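Local coordinates for cell wall binding protein cwp8 (Peptoclostridium difficile, PDB 5J6Q) that probably anchors itself non-covalently to the bacterial cell wall through three CWB2 modules, as a surface protein of the S-layer-associated Cwp family, at residues S191-F196 / H265-D270; Y216-E221 / K273-V278; E463-G468 / K489-A494; T514-A519 / L564-A569. All coordinates share one frame; numbering follows the deposited sequence.

Contact 1 of 4, residues S191-F196 / H265-D270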
loop_
_atom_site.group_PDB
_atom_site.type_symbol
_atom_site.label_atom_id
_atom_site.label_comp_id
_atom_site.label_asym_id
_atom_site.label_seq_id
_atom_site.Cartn_x
_atom_site.Cartn_y
_atom_site.Cartn_z
ATOM N N SER A 191 -0.466 -8.421 3.850
ATOM C CA SER A 191 -1.874 -8.106 3.831
ATOM C C SER A 191 -2.041 -6.729 3.062
ATOM O O SER A 191 -1.079 -5.967 2.907
ATOM C CB SER A 191 -2.392 -7.992 5.259
ATOM O OG SER A 191 -1.857 -6.829 5.880
ATOM N N ALA A 192 -3.234 -6.431 2.584
ATOM C CA ALA A 192 -3.488 -5.193 1.862
ATOM C C ALA A 192 -3.454 -4.035 2.876
ATOM O O ALA A 192 -3.033 -2.936 2.528
ATOM C CB ALA A 192 -4.843 -5.277 1.204
ATOM N N GLU A 193 -3.857 -4.316 4.147
ATOM C CA GLU A 193 -3.904 -3.318 5.196
ATOM C C GLU A 193 -2.548 -2.652 5.465
ATOM O O GLU A 193 -2.502 -1.445 5.683
ATOM C CB GLU A 193 -4.444 -3.943 6.481
ATOM C CG GLU A 193 -5.971 -4.028 6.497
ATOM C CD GLU A 193 -6.536 -5.178 5.639
ATOM O OE1 GLU A 193 -5.748 -5.991 5.110
ATOM O OE2 GLU A 193 -7.771 -5.271 5.506
ATOM N N GLU A 194 -1.449 -3.435 5.433
ATOM C CA GLU A 194 -0.106 -2.960 5.664
ATOM C C GLU A 194 0.210 -1.823 4.708
ATOM O O GLU A 194 1.059 -0.976 5.016
ATOM C CB GLU A 194 0.947 -4.073 5.405
ATOM C CG GLU A 194 0.989 -5.168 6.453
ATOM C CD GLU A 194 1.979 -6.270 6.075
ATOM O OE1 GLU A 194 3.172 -5.942 5.787
ATOM O OE2 GLU A 194 1.562 -7.461 6.064
ATOM N N LEU A 195 -0.398 -1.859 3.522
ATOM C CA LEU A 195 -0.196 -0.819 2.505
ATOM C C LEU A 195 -1.287 0.360 2.447
ATOM O O LEU A 195 -1.006 1.428 1.961
ATOM C CB LEU A 195 -0.256 -1.485 1.120
ATOM C CG LEU A 195 0.843 -2.535 0.812
ATOM C CD1 LEU A 195 0.855 -2.759 -0.759
ATOM C CD2 LEU A 195 2.290 -2.013 1.231
ATOM N N PHE A 196 -2.485 0.135 2.949
ATOM C CA PHE A 196 -3.575 1.054 2.739
ATOM C C PHE A 196 -4.590 0.774 3.784
ATOM O O PHE A 196 -4.959 -0.382 3.971
ATOM C CB PHE A 196 -4.075 0.814 1.299
ATOM C CG PHE A 196 -5.334 1.551 0.863
ATOM C CD1 PHE A 196 -5.299 2.908 0.579
ATOM C CD2 PHE A 196 -6.539 0.856 0.681
ATOM C CE1 PHE A 196 -6.448 3.574 0.117
ATOM C CE2 PHE A 196 -7.677 1.504 0.221
ATOM C CZ PHE A 196 -7.626 2.867 -0.063
ATOM N N HIS A 265 -12.577 -7.303 0.810
ATOM C CA HIS A 265 -12.632 -7.139 -0.641
ATOM C C HIS A 265 -12.726 -5.677 -1.085
ATOM O O HIS A 265 -12.155 -5.316 -2.106
ATOM C CB HIS A 265 -13.809 -7.950 -1.192
ATOM C CG HIS A 265 -13.431 -9.381 -1.368
ATOM N ND1 HIS A 265 -13.774 -10.357 -0.453
ATOM C CD2 HIS A 265 -12.706 -9.992 -2.334
ATOM C CE1 HIS A 265 -13.259 -11.506 -0.869
ATOM N NE2 HIS A 265 -12.606 -11.316 -1.997
ATOM N N LYS A 266 -13.429 -4.836 -0.347
ATOM C CA LYS A 266 -13.479 -3.432 -0.772
ATOM C C LYS A 266 -12.080 -2.801 -0.627
ATOM O O LYS A 266 -11.606 -2.202 -1.580
ATOM C CB LYS A 266 -14.533 -2.632 -0.006
ATOM C CG LYS A 266 -15.193 -1.640 -0.939
ATOM C CD LYS A 266 -15.975 -0.585 -0.218
ATOM C CE LYS A 266 -15.908 0.691 -1.015
ATOM N NZ LYS A 266 -15.962 1.871 -0.136
ATOM N N LEU A 267 -11.425 -2.961 0.527
ATOM C CA LEU A 267 -10.045 -2.479 0.731
ATOM C C LEU A 267 -9.195 -2.770 -0.514
ATOM O O LEU A 267 -8.564 -1.846 -1.073
ATOM C CB LEU A 267 -9.478 -3.235 1.945
ATOM C CG LEU A 267 -8.259 -2.648 2.708
ATOM C CD1 LEU A 267 -7.274 -2.037 1.788
ATOM C CD2 LEU A 267 -8.711 -1.628 3.738
ATOM N N VAL A 268 -9.224 -4.070 -0.980
ATOM C CA VAL A 268 -8.404 -4.486 -2.109
ATOM C C VAL A 268 -8.807 -3.846 -3.388
ATOM O O VAL A 268 -7.917 -3.456 -4.188
ATOM C CB VAL A 268 -8.407 -6.049 -2.300
ATOM C CG1 VAL A 268 -7.451 -6.423 -3.406
ATOM C CG2 VAL A 268 -8.004 -6.767 -1.003
ATOM N N ARG A 269 -10.119 -3.776 -3.641
ATOM C CA ARG A 269 -10.558 -3.153 -4.889
ATOM C C ARG A 269 -10.097 -1.661 -4.836
ATOM O O ARG A 269 -9.558 -1.125 -5.791
ATOM C CB ARG A 269 -12.112 -3.206 -5.003
ATOM C CG ARG A 269 -12.692 -4.014 -6.165
ATOM C CD ARG A 269 -14.227 -3.995 -6.116
ATOM N NE ARG A 269 -14.731 -5.033 -5.215
ATOM C CZ ARG A 269 -15.496 -4.792 -4.152
ATOM N NH1 ARG A 269 -15.894 -5.796 -3.369
ATOM N NH2 ARG A 269 -15.875 -3.549 -3.865
ATOM N N ASP A 270 -10.323 -1.031 -3.688
ATOM C CA ASP A 270 -9.992 0.391 -3.483
ATOM C C ASP A 270 -8.498 0.648 -3.652
ATOM O O ASP A 270 -8.067 1.521 -4.463
ATOM C CB ASP A 270 -10.534 0.793 -2.108
ATOM C CG ASP A 270 -12.028 0.989 -2.211
ATOM O OD1 ASP A 270 -12.549 0.989 -3.347
ATOM O OD2 ASP A 270 -12.681 1.143 -1.172
#
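Ala192 directs its CB at the helix that starts at His265, where the methyl settles between Leu267 CD1 and Val268 CG2, 4.1 Å from each. The turn bearing it is tied on itself: Ser191 N donates to Glu194 OE2 (3.2 Å), reaching that oxygen from above the carboxylate plane, and Glu194 N returns a weak bond to Ser191 OG. One residue on, Glu193 folds at chi2 (77°), which brings OE2 alongside Leu267, 3.9 Å from its CG. The contact with the leucine is van der Waals only; the hydrogen bond of OE2 is made with Ser262 OG, outside both segments.

The two segments follow neighbouring parallel strands, 186-191 and 256-262, of the four-stranded mixed sheet of Cwp8 domain 3. The loop after one strand therefore meets the first turns of helix 265-280, which follows the other. Leu195 turns instead to Leu204 and Ile208 of helix 203-213.

Phe196 closes the segment. With CG anti to the backbone N (chi1 173°), the ring projects toward the helix and slides past Leu267 in the opposite direction; the modelled approach of these two is too close to be trusted in detail. Phe196 CE2 reaches Asp270 CB at 3.8 Å, the ring and carboxylate planes standing 84° apart. The Asp270 carboxylate itself pairs with Lys266 NZ through OD2 and with Lys273 through OD1.

Contact 2 of 4, residues Y216-E221 / K273-V278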
loop_
_atom_site.group_PDB
_atom_site.type_symbol
_atom_site.label_atom_id
_atom_site.label_comp_id
_atom_site.label_asym_id
_atom_site.label_seq_id
_atom_site.Cartn_x
_atom_site.Cartn_y
_atom_site.Cartn_z
ATOM N N TYR A 216 10.559 3.244 -11.676
ATOM C CA TYR A 216 10.005 1.913 -11.668
ATOM C C TYR A 216 8.646 1.954 -12.307
ATOM O O TYR A 216 7.829 2.820 -11.991
ATOM C CB TYR A 216 9.903 1.358 -10.244
ATOM C CG TYR A 216 11.253 1.017 -9.654
ATOM C CD1 TYR A 216 12.027 1.986 -9.033
ATOM C CD2 TYR A 216 11.754 -0.274 -9.716
ATOM C CE1 TYR A 216 13.263 1.678 -8.487
ATOM C CE2 TYR A 216 12.992 -0.594 -9.172
ATOM C CZ TYR A 216 13.743 0.389 -8.557
ATOM O OH TYR A 216 14.962 0.089 -8.002
ATOM N N ALA A 217 8.414 1.043 -13.235
ATOM C CA ALA A 217 7.130 0.942 -13.875
ATOM C C ALA A 217 6.365 0.058 -12.951
ATOM O O ALA A 217 6.969 -0.827 -12.330
ATOM C CB ALA A 217 7.252 0.302 -15.247
ATOM N N LEU A 218 5.074 0.294 -12.818
ATOM C CA LEU A 218 4.264 -0.520 -11.945
ATOM C C LEU A 218 3.389 -1.316 -12.841
ATOM O O LEU A 218 2.769 -0.769 -13.727
ATOM C CB LEU A 218 3.400 0.310 -10.960
ATOM C CG LEU A 218 2.887 -0.444 -9.728
ATOM C CD1 LEU A 218 2.292 0.540 -8.738
ATOM C CD2 LEU A 218 1.784 -1.416 -10.074
ATOM N N THR A 219 3.304 -2.601 -12.599
ATOM C CA THR A 219 2.493 -3.468 -13.439
ATOM C C THR A 219 1.765 -4.377 -12.528
ATOM O O THR A 219 2.202 -4.575 -11.382
ATOM C CB THR A 219 3.396 -4.195 -14.477
ATOM O OG1 THR A 219 4.474 -4.840 -13.767
ATOM C CG2 THR A 219 3.998 -3.190 -15.510
ATOM N N PHE A 220 0.655 -4.914 -12.991
ATOM C CA PHE A 220 -0.145 -5.791 -12.131
ATOM C C PHE A 220 -0.105 -7.230 -12.634
ATOM O O PHE A 220 0.230 -7.465 -13.792
ATOM C CB PHE A 220 -1.607 -5.330 -12.088
ATOM C CG PHE A 220 -1.827 -3.955 -11.486
ATOM C CD1 PHE A 220 -2.095 -2.864 -12.294
ATOM C CD2 PHE A 220 -1.777 -3.762 -10.117
ATOM C CE1 PHE A 220 -2.311 -1.605 -11.744
ATOM C CE2 PHE A 220 -1.994 -2.502 -9.568
ATOM C CZ PHE A 220 -2.259 -1.433 -10.384
ATOM N N GLU A 221 -0.452 -8.192 -11.765
ATOM C CA GLU A 221 -0.457 -9.587 -12.164
ATOM C C GLU A 221 -1.303 -10.365 -11.196
ATOM O O GLU A 221 -1.633 -9.861 -10.128
ATOM C CB GLU A 221 0.975 -10.149 -12.229
ATOM C CG GLU A 221 1.568 -10.029 -13.624
ATOM C CD GLU A 221 3.041 -9.688 -13.604
ATOM O OE1 GLU A 221 3.798 -10.413 -12.922
ATOM O OE2 GLU A 221 3.437 -8.691 -14.266
ATOM N N LYS A 273 -7.593 0.300 -7.179
ATOM C CA LYS A 273 -7.921 1.636 -7.835
ATOM C C LYS A 273 -6.790 2.701 -7.622
ATOM O O LYS A 273 -6.298 3.358 -8.598
ATOM C CB LYS A 273 -9.214 2.231 -7.220
ATOM C CG LYS A 273 -10.475 1.514 -7.681
ATOM C CD LYS A 273 -11.746 1.999 -6.969
ATOM C CE LYS A 273 -12.734 0.856 -6.814
ATOM N NZ LYS A 273 -13.804 1.136 -5.805
ATOM N N VAL A 274 -6.298 2.847 -6.315
ATOM C CA VAL A 274 -5.223 3.870 -6.088
ATOM C C VAL A 274 -3.993 3.534 -6.773
ATOM O O VAL A 274 -3.275 4.416 -7.370
ATOM C CB VAL A 274 -5.001 3.984 -4.571
ATOM C CG1 VAL A 274 -3.789 4.855 -4.254
ATOM C CG2 VAL A 274 -6.274 4.486 -3.928
ATOM N N LEU A 275 -3.688 2.176 -6.796
ATOM C CA LEU A 275 -2.426 1.848 -7.515
ATOM C C LEU A 275 -2.544 2.069 -9.031
ATOM O O LEU A 275 -1.522 2.370 -9.687
ATOM C CB LEU A 275 -2.016 0.424 -7.172
ATOM C CG LEU A 275 -1.653 0.373 -5.654
ATOM C CD1 LEU A 275 -1.298 -1.041 -5.186
ATOM C CD2 LEU A 275 -0.447 1.355 -5.477
ATOM N N THR A 276 -3.761 1.955 -9.583
ATOM C CA THR A 276 -3.920 2.190 -11.067
ATOM C C THR A 276 -3.603 3.620 -11.233
ATOM O O THR A 276 -2.834 4.006 -12.140
ATOM C CB THR A 276 -5.364 1.816 -11.529
ATOM O OG1 THR A 276 -5.596 0.482 -11.086
ATOM C CG2 THR A 276 -5.550 1.893 -13.064
ATOM N N ASP A 277 -4.187 4.462 -10.318
ATOM C CA ASP A 277 -3.818 5.878 -10.378
ATOM C C ASP A 277 -2.319 6.074 -10.301
ATOM O O ASP A 277 -1.763 6.822 -11.124
ATOM C CB ASP A 277 -4.515 6.679 -9.243
ATOM C CG ASP A 277 -5.966 6.922 -9.582
ATOM O OD1 ASP A 277 -6.250 7.186 -10.757
ATOM O OD2 ASP A 277 -6.833 6.811 -8.658
ATOM N N VAL A 278 -1.621 5.421 -9.312
ATOM C CA VAL A 278 -0.152 5.568 -9.236
ATOM C C VAL A 278 0.504 5.056 -10.548
ATOM O O VAL A 278 1.438 5.677 -11.074
ATOM C CB VAL A 278 0.504 4.801 -8.065
ATOM C CG1 VAL A 278 2.027 4.933 -8.160
ATOM C CG2 VAL A 278 0.007 5.319 -6.704
#
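Leu218 and Phe220, two residues apart on strand 217-221 and both turned to the helix, form the bumps on the strand side. The tip of Leu218 enters a shallow groove between Leu275 and Val278: its CD1 lies 4.3 Å from Leu275 CD2 and 4.4 Å from Val278 CG1, spacings that indicate easy rather than tight packing. Phe220 abuts the helix edge-on, where Leu275 passes into Thr276. Its CG stands anti to the carbonyl carbon (chi1 -63°), and CZ is 3.7 Å from Leu275 CB and 3.8 Å from Thr276 N, both near the ring plane.

This is alpha/beta packing within Cwp8 domain 3, in which helix 265-280 lies against the mixed sheet and strand 217-224 is an outermost strand of that sheet. The segment axes approach to 9.0 Å with their directions 144° apart, nearer antiparallel than parallel.

The two bumps also brace each other, because Leu218 CD2 sits 3.9 Å above one face of the Phe220 ring, offset toward the rim. Next to CZ on the ring, Phe220 CE1 lies 3.9 Å from Thr276 OG1, a hydroxyl already bonded to the backbone O of His272. The His272 ring meets the Phe220 ring as well, and Val209 and Val212 of helix 203-213 pack on Val278.

Contact 3 of 4, residues E463-G468 / K489-A494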
loop_
_atom_site.group_PDB
_atom_site.type_symbol
_atom_site.label_atom_id
_atom_site.label_comp_id
_atom_site.label_asym_id
_atom_site.label_seq_id
_atom_site.Cartn_x
_atom_site.Cartn_y
_atom_site.Cartn_z
ATOM N N GLU A 463 -7.383 47.578 4.299
ATOM C CA GLU A 463 -8.547 46.867 4.836
ATOM C C GLU A 463 -8.083 45.717 5.750
ATOM O O GLU A 463 -7.282 44.876 5.341
ATOM C CB GLU A 463 -9.411 46.331 3.691
ATOM C CG GLU A 463 -9.950 47.447 2.816
ATOM C CD GLU A 463 -11.089 46.988 1.929
ATOM O OE1 GLU A 463 -11.833 46.070 2.331
ATOM O OE2 GLU A 463 -11.232 47.547 0.828
ATOM N N LEU A 464 -8.614 45.681 6.975
ATOM C CA LEU A 464 -8.233 44.740 8.000
ATOM C C LEU A 464 -9.332 43.735 8.394
ATOM O O LEU A 464 -10.525 43.988 8.243
ATOM C CB LEU A 464 -7.794 45.575 9.237
ATOM C CG LEU A 464 -6.731 46.639 8.918
ATOM C CD1 LEU A 464 -6.692 47.773 9.966
ATOM C CD2 LEU A 464 -5.389 45.944 8.832
ATOM N N GLU A 465 -8.911 42.580 8.898
ATOM C CA GLU A 465 -9.839 41.535 9.345
ATOM C C GLU A 465 -9.271 40.972 10.638
ATOM O O GLU A 465 -8.057 40.797 10.750
ATOM C CB GLU A 465 -10.002 40.439 8.271
ATOM C CG GLU A 465 -10.946 39.316 8.675
ATOM C CD GLU A 465 -12.298 39.353 7.944
ATOM O OE1 GLU A 465 -13.323 39.399 8.638
ATOM O OE2 GLU A 465 -12.345 39.328 6.697
ATOM N N ILE A 466 -10.131 40.743 11.623
ATOM C CA ILE A 466 -9.690 40.186 12.894
ATOM C C ILE A 466 -10.074 38.711 12.982
ATOM O O ILE A 466 -11.178 38.360 12.555
ATOM C CB ILE A 466 -10.326 40.967 14.052
ATOM C CG1 ILE A 466 -10.171 42.487 13.809
ATOM C CG2 ILE A 466 -9.638 40.555 15.343
ATOM C CD1 ILE A 466 -10.613 43.358 14.994
ATOM N N VAL A 467 -9.182 37.873 13.543
ATOM C CA VAL A 467 -9.410 36.429 13.677
ATOM C C VAL A 467 -9.181 36.096 15.156
ATOM O O VAL A 467 -8.062 36.148 15.644
ATOM C CB VAL A 467 -8.509 35.569 12.718
ATOM C CG1 VAL A 467 -8.811 34.065 12.910
ATOM C CG2 VAL A 467 -8.775 35.931 11.258
ATOM N N GLY A 468 -10.257 35.748 15.871
ATOM C CA GLY A 468 -10.158 35.470 17.299
ATOM C C GLY A 468 -11.293 36.240 17.994
ATOM O O GLY A 468 -11.805 37.226 17.461
ATOM N N LYS A 489 -14.613 49.935 8.562
ATOM C CA LYS A 489 -15.334 48.706 8.897
ATOM C C LYS A 489 -14.380 47.510 8.971
ATOM O O LYS A 489 -13.643 47.254 8.023
ATOM C CB LYS A 489 -16.411 48.432 7.835
ATOM C CG LYS A 489 -17.257 47.205 8.138
ATOM C CD LYS A 489 -18.170 46.879 6.968
ATOM N N VAL A 490 -14.398 46.777 10.093
ATOM C CA VAL A 490 -13.536 45.623 10.265
ATOM C C VAL A 490 -14.347 44.455 10.783
ATOM O O VAL A 490 -14.896 44.508 11.882
ATOM C CB VAL A 490 -12.377 45.950 11.236
ATOM C CG1 VAL A 490 -11.541 44.703 11.497
ATOM C CG2 VAL A 490 -11.499 47.053 10.661
ATOM N N GLU A 491 -14.443 43.409 9.979
ATOM C CA GLU A 491 -15.151 42.204 10.376
ATOM C C GLU A 491 -14.252 41.345 11.281
ATOM O O GLU A 491 -13.020 41.406 11.196
ATOM C CB GLU A 491 -15.566 41.408 9.128
ATOM C CG GLU A 491 -16.466 40.219 9.421
ATOM C CD GLU A 491 -16.905 39.504 8.151
ATOM O OE1 GLU A 491 -17.247 38.306 8.227
ATOM O OE2 GLU A 491 -16.909 40.143 7.073
ATOM N N ARG A 492 -14.884 40.572 12.155
ATOM C CA ARG A 492 -14.229 39.665 13.068
ATOM C C ARG A 492 -14.753 38.240 12.782
ATOM O O ARG A 492 -15.956 38.032 12.753
ATOM C CB ARG A 492 -14.550 40.103 14.511
ATOM C CG ARG A 492 -14.268 39.038 15.579
ATOM C CD ARG A 492 -14.738 39.504 16.974
ATOM N NE ARG A 492 -14.197 40.803 17.399
ATOM C CZ ARG A 492 -13.091 40.954 18.134
ATOM N NH1 ARG A 492 -12.690 42.164 18.507
ATOM N NH2 ARG A 492 -12.379 39.890 18.502
ATOM N N LEU A 493 -13.865 37.299 12.516
ATOM C CA LEU A 493 -14.209 35.882 12.327
ATOM C C LEU A 493 -13.851 35.232 13.711
ATOM O O LEU A 493 -12.672 35.195 14.043
ATOM C CB LEU A 493 -13.378 35.208 11.181
ATOM C CG LEU A 493 -14.112 35.005 9.864
ATOM C CD1 LEU A 493 -14.688 36.299 9.258
ATOM C CD2 LEU A 493 -13.127 34.445 8.898
ATOM N N ALA A 494 -14.835 34.725 14.477
ATOM C CA ALA A 494 -14.568 34.195 15.788
ATOM C C ALA A 494 -15.602 33.163 16.177
ATOM O O ALA A 494 -16.766 33.505 16.284
ATOM C CB ALA A 494 -14.592 35.358 16.798
#
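Val490 opens the contact by pressing its CG1 against Ile466 CG1 at 3.5 Å, tighter than usual for two carbons; the side chains cross at about a right angle. Glu491 follows, its O accepting an almost straight bond from Ile466 N (3.0 Å, 179°). Its side chain runs beside that of Glu465, pointing the same way, with the carboxylates turned 76° apart.

The Arg492 side chain lies on the face that carries Ile466; bent at chi3 (-54°), it brings one side of the guanidinium over Ile466 CG2 and NH2 onto Gly468 O (2.9 Å). That bond is bent, with the oxygen tilted from the guanidinium plane, while NH1 is held by Glu478 and by Val473 O. Leu493 then continues the ladder: its N donates to Ile466 O (2.9 Å) and its O receives Gly468 N (3.1 Å).

These are the parallel strands of a beta-alpha-beta crossover through helix 475-484, in a four-stranded parallel sheet of the CWB2 region, where 491-493 is an outermost strand. Beside the ladder, Glu465 OE1 comes within 3.3 Å of Glu491 O, acceptor facing acceptor, and 4.0 Å from Glu491 OE2. Such crowding would tend to raise the proton affinity of buried Glu465, an effect that Lys508, in a salt bridge with Glu491 and in a long, weak ion pair with Glu465 OE2, would partly offset.

Contact 4 of 4, residues T514-A519 / L564-A569. With SO4 (sulfate ion), chain H; SO4 (sulfate ion), chain G.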
loop_
_atom_site.group_PDB
_atom_site.type_symbol
_atom_site.label_atom_id
_atom_site.label_comp_id
_atom_site.label_asym_id
_atom_site.label_seq_id
_atom_site.Cartn_x
_atom_site.Cartn_y
_atom_site.Cartn_z
ATOM N N THR A 514 -10.883 23.788 -5.248
ATOM C CA THR A 514 -10.808 22.517 -5.939
ATOM C C THR A 514 -9.923 21.515 -5.125
ATOM O O THR A 514 -9.725 20.366 -5.558
ATOM C CB THR A 514 -10.290 22.771 -7.338
ATOM O OG1 THR A 514 -9.099 23.523 -7.223
ATOM C CG2 THR A 514 -11.323 23.602 -8.191
ATOM N N LYS A 515 -9.486 21.914 -3.905
ATOM C CA LYS A 515 -8.711 21.013 -3.054
ATOM C C LYS A 515 -8.985 21.338 -1.598
ATOM O O LYS A 515 -9.388 22.503 -1.248
ATOM C CB LYS A 515 -7.206 21.228 -3.290
ATOM C CG LYS A 515 -6.499 20.043 -3.871
ATOM C CD LYS A 515 -4.998 20.365 -3.910
ATOM C CE LYS A 515 -4.248 19.827 -5.087
ATOM N NZ LYS A 515 -2.944 20.516 -5.124
ATOM N N ALA A 516 -8.728 20.352 -0.738
ATOM C CA ALA A 516 -8.856 20.593 0.713
ATOM C C ALA A 516 -7.613 19.964 1.332
ATOM O O ALA A 516 -7.209 18.825 0.943
ATOM C CB ALA A 516 -10.149 19.926 1.301
ATOM N N TYR A 517 -6.981 20.684 2.170
ATOM C CA TYR A 517 -5.890 20.122 2.930
ATOM C C TYR A 517 -6.410 19.869 4.414
ATOM O O TYR A 517 -7.327 20.574 4.858
ATOM C CB TYR A 517 -4.801 21.172 2.998
ATOM C CG TYR A 517 -4.019 21.273 1.695
ATOM C CD1 TYR A 517 -4.526 21.954 0.606
ATOM C CD2 TYR A 517 -2.775 20.674 1.557
ATOM C CE1 TYR A 517 -3.825 22.053 -0.584
ATOM C CE2 TYR A 517 -2.059 20.747 0.361
ATOM C CZ TYR A 517 -2.599 21.446 -0.705
ATOM O OH TYR A 517 -1.950 21.484 -1.892
ATOM N N VAL A 518 -5.816 18.935 5.199
ATOM C CA VAL A 518 -6.324 18.771 6.627
ATOM C C VAL A 518 -5.102 18.576 7.544
ATOM O O VAL A 518 -4.153 17.900 7.124
ATOM C CB VAL A 518 -7.342 17.575 6.660
ATOM C CG1 VAL A 518 -6.792 16.295 6.070
ATOM C CG2 VAL A 518 -7.824 17.293 8.074
ATOM N N ALA A 519 -5.106 19.165 8.778
ATOM C CA ALA A 519 -3.955 19.032 9.626
ATOM C C ALA A 519 -4.378 19.014 11.099
ATOM O O ALA A 519 -5.464 19.453 11.407
ATOM C CB ALA A 519 -3.057 20.247 9.372
ATOM N N LEU A 564 -21.077 22.904 2.178
ATOM C CA LEU A 564 -21.469 24.060 1.318
ATOM C C LEU A 564 -20.387 24.554 0.414
ATOM O O LEU A 564 -20.660 24.923 -0.746
ATOM C CB LEU A 564 -21.855 25.275 2.186
ATOM C CG LEU A 564 -23.122 25.070 2.986
ATOM C CD1 LEU A 564 -23.383 26.313 3.896
ATOM C CD2 LEU A 564 -24.254 24.839 1.916
ATOM N N ARG A 565 -19.124 24.563 0.903
ATOM C CA ARG A 565 -18.077 25.220 0.138
ATOM C C ARG A 565 -17.179 24.363 -0.651
ATOM O O ARG A 565 -16.526 24.925 -1.544
ATOM C CB ARG A 565 -17.128 26.064 1.103
ATOM C CG ARG A 565 -17.889 27.108 1.967
ATOM C CD ARG A 565 -18.254 28.364 1.195
ATOM N NE ARG A 565 -19.540 28.147 0.612
ATOM C CZ ARG A 565 -20.625 28.880 0.829
ATOM N NH1 ARG A 565 -21.757 28.577 0.218
ATOM N NH2 ARG A 565 -20.579 29.925 1.656
ATOM N N LEU A 566 -17.095 23.053 -0.390
ATOM C CA LEU A 566 -15.944 22.380 -1.072
ATOM C C LEU A 566 -16.324 21.267 -1.938
ATOM O O LEU A 566 -15.581 20.328 -2.179
ATOM C CB LEU A 566 -14.983 21.875 0.081
ATOM C CG LEU A 566 -14.535 23.003 0.980
ATOM C CD1 LEU A 566 -13.564 22.423 2.134
ATOM C CD2 LEU A 566 -13.749 24.095 0.274
ATOM N N LYS A 567 -17.503 21.404 -2.483
ATOM C CA LYS A 567 -18.106 20.468 -3.395
ATOM C C LYS A 567 -17.317 20.292 -4.629
ATOM O O LYS A 567 -17.460 19.268 -5.285
ATOM C CB LYS A 567 -19.524 20.960 -3.704
ATOM C CG LYS A 567 -20.546 19.976 -3.410
ATOM C CD LYS A 567 -20.570 19.680 -1.950
ATOM C CE LYS A 567 -21.169 18.330 -1.812
ATOM N NZ LYS A 567 -22.251 18.350 -0.839
ATOM N N ASN A 568 -16.486 21.255 -4.967
ATOM C CA ASN A 568 -15.620 21.198 -6.168
ATOM C C ASN A 568 -14.241 20.536 -5.841
ATOM O O ASN A 568 -13.484 20.330 -6.773
ATOM C CB ASN A 568 -15.383 22.632 -6.709
ATOM C CG ASN A 568 -16.749 23.285 -7.104
ATOM O OD1 ASN A 568 -17.485 22.751 -7.942
ATOM N ND2 ASN A 568 -17.247 24.311 -6.439
ATOM N N ALA A 569 -13.955 20.161 -4.534
ATOM C CA ALA A 569 -12.638 19.619 -4.194
ATOM C C ALA A 569 -12.411 18.251 -4.837
ATOM O O ALA A 569 -13.210 17.408 -4.631
ATOM C CB ALA A 569 -12.484 19.501 -2.677
HETATM S S SO4 H . -0.641 18.502 -2.751
HETATM O O1 SO4 H . -0.948 18.860 -1.359
HETATM O O2 SO4 H . -0.004 17.045 -2.752
HETATM O O3 SO4 H . -1.772 18.500 -3.732
HETATM O O4 SO4 H . 0.254 19.618 -2.959
HETATM S S SO4 G . -24.789 29.466 0.906
HETATM O O1 SO4 G . -26.123 30.134 0.481
HETATM O O2 SO4 G . -24.834 29.039 2.244
HETATM O O3 SO4 G . -23.738 30.477 0.778
HETATM O O4 SO4 G . -24.559 28.353 -0.026
#
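Thr514 and Ala569 meet backbone to backbone: Ala569 CA sets its C-H toward Thr514 O at 3.3 Å, and Thr514 CA does the same toward Asn568 O at 3.6 Å. Ala569 ends a type I turn begun at Leu566, closed by the bond from Ala569 N to Leu566 O. Ala516 CB also touches Leu566 CD1 at 4.3 Å. The contact thus places the turn after helix 556-565 beside the start of strand 516-519, just where strand 572-575 comes in parallel to it within a CWB2 sheet.

Lys515 leaves in the other direction. From CB its chain leads away from the turn and bends at chi3 (-144°), then closes on the sulfate of chain H: CD is 3.7 Å from O3, CE 3.1 Å, and NZ donates to that same O3 at 2.7 Å. Ser543 OG also bonds NZ. Tyr517 OH bonds to Ser543 OG and, less surely, to O1 of this sulfate. Arg565 NH1 grips O3 of the chain G sulfate with a fairly straight bond (165°).

The segments thus meet through C-H...O and apolar contacts without mutual hydrogen bonds, while Lys515 and Arg565 reach outward; each can hold a small anion, though both sulfates probably come from the crystallisation liquor.

How the contacts relate
From the N terminus, contact 1 opens at 191-196 and contact 2 at 216-221, before either has closed; helix 265-280 then closes contact 1 with 265-270 and contact 2 with 273-278. Their loops therefore cross, and they touch where Phe196 CE1 meets Val274 CG2 at 4.2 Å. Together they bind one helix to the loop after strand 186-191 and to strand 217-224, those being the outermost strands of the domain 3 sheet. Contacts 3 and 4 follow in series in the CWB2 region: contact 3 closes a short beta-alpha-beta loop, and contact 4 closes a longer excursion of 44 residues, through two helices and a strand. Their centres lie about 23 Å apart, whereas contact 3 is about 46 Å from contact 1, centre to centre.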